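Local coordinates for protein putative N-acetylmuramoyl-L-alanine amidase (Neisseria meningitidis MC58, PDB 3CZX) that probably hydrolyses, as a zinc-dependent amidase, the bond between N-acetylmuramoyl residues and L-amino acids in cell-wall glycopeptides, at residues A135-Q138 / I142-E145. Numbering follows the deposited sequence.
Sequences AYAQ and IVFE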
# COMPACT_ATOMS: atom_id res chain seq x y z
N ALA A 135 -23.73 0.66 12.98
CA ALA A 135 -23.83 1.94 13.74
C ALA A 135 -23.16 3.14 13.05
O ALA A 135 -23.64 4.28 13.14
CB ALA A 135 -23.27 1.77 15.15
N TYR A 136 -22.05 2.86 12.35
CA TYR A 136 -21.32 3.87 11.56
C TYR A 136 -22.18 4.35 10.39
O TYR A 136 -22.28 5.55 10.14
CB TYR A 136 -20.02 3.24 11.03
CG TYR A 136 -18.99 4.14 10.37
CD1 TYR A 136 -17.82 4.51 11.05
CD2 TYR A 136 -19.11 4.53 9.04
CE1 TYR A 136 -16.84 5.30 10.45
CE2 TYR A 136 -18.17 5.34 8.45
CZ TYR A 136 -17.01 5.70 9.14
OH TYR A 136 -16.02 6.45 8.55
N ALA A 137 -22.81 3.40 9.72
CA ALA A 137 -23.75 3.69 8.63
C ALA A 137 -24.98 4.44 9.16
O ALA A 137 -25.38 5.47 8.60
CB ALA A 137 -24.18 2.39 7.89
N GLN A 138 -25.56 3.95 10.25
CA GLN A 138 -26.71 4.64 10.88
C GLN A 138 -26.42 6.08 11.27
O GLN A 138 -27.30 6.97 11.17
CB GLN A 138 -27.23 3.83 12.07
CG GLN A 138 -27.82 2.50 11.65
CD GLN A 138 -28.15 1.59 12.81
OE1 GLN A 138 -27.53 1.65 13.88
NE2 GLN A 138 -29.12 0.70 12.59
N ILE A 142 -20.48 6.04 5.69
CA ILE A 142 -20.66 5.06 4.59
C ILE A 142 -19.74 3.88 4.86
O ILE A 142 -18.53 4.06 4.98
CB ILE A 142 -20.25 5.71 3.25
CG1 ILE A 142 -21.12 6.94 2.95
CG2 ILE A 142 -20.31 4.69 2.07
CD1 ILE A 142 -20.61 7.75 1.78
N VAL A 143 -20.33 2.69 5.00
CA VAL A 143 -19.55 1.46 5.11
C VAL A 143 -19.39 0.94 3.71
O VAL A 143 -20.33 0.42 3.11
CB VAL A 143 -20.26 0.43 6.03
CG1 VAL A 143 -19.57 -0.96 5.99
CG2 VAL A 143 -20.34 0.98 7.44
N PHE A 144 -18.17 1.10 3.16
CA PHE A 144 -17.90 0.75 1.76
C PHE A 144 -17.23 -0.61 1.66
O PHE A 144 -16.16 -0.80 2.25
CB PHE A 144 -17.03 1.85 1.11
CG PHE A 144 -16.86 1.75 -0.38
CD1 PHE A 144 -17.84 1.22 -1.19
CD2 PHE A 144 -15.72 2.26 -0.99
CE1 PHE A 144 -17.68 1.17 -2.58
CE2 PHE A 144 -15.57 2.20 -2.34
CZ PHE A 144 -16.53 1.66 -3.14
N GLU A 145 -17.86 -1.51 0.92
CA GLU A 145 -17.38 -2.86 0.69
C GLU A 145 -17.21 -3.09 -0.80
O GLU A 145 -18.07 -3.64 -1.47
CB GLU A 145 -18.34 -3.87 1.29
CG GLU A 145 -18.53 -3.69 2.78
CD GLU A 145 -19.36 -4.77 3.38
OE1 GLU A 145 -18.85 -5.87 3.63
OE2 GLU A 145 -20.55 -4.52 3.59
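Y136, on the short helix 134-138, reaches to the start of strand 142-145 and meets I142 through its backbone and V143 through a methyl. Followed outward, the side chain leaves the helix with CB directed at the strand and CG anti to the backbone N (chi1 -170°), which carries the ring across the first two strand residues. CD2 lies 4.1 Å from CG2 of V143, the two side chains crossing at a slant. One atom further, CE2 of Y136 is 3.7 Å from the backbone N of I142, which sits at the ring edge near its plane, and 3.7 Å from O of I142. At the tip, a hydrogen bond links OH of Y136 and OG1 of T9 on strand 6-10, two strands away across the sheet, and limits the movement of the far end of the ring. CG2 of V143 also takes CB of A137 at 4.1 Å, so this one methyl packs against two consecutive helix residues. No hydrogen bond joins the two segments; I142 pairs instead with strand 73-77 and V143 with 91-94, while the I142 side chain turns to the other face of the sheet, against W101 and C102 of helix 99-113. The side chain of V143 lies about 4 Å from that of H78, a zinc ligand. The arrangement is a helix packed on a central strand of the mixed sheet, beside the zinc site of this N-acetylmuramoyl-L-alanine amidase family.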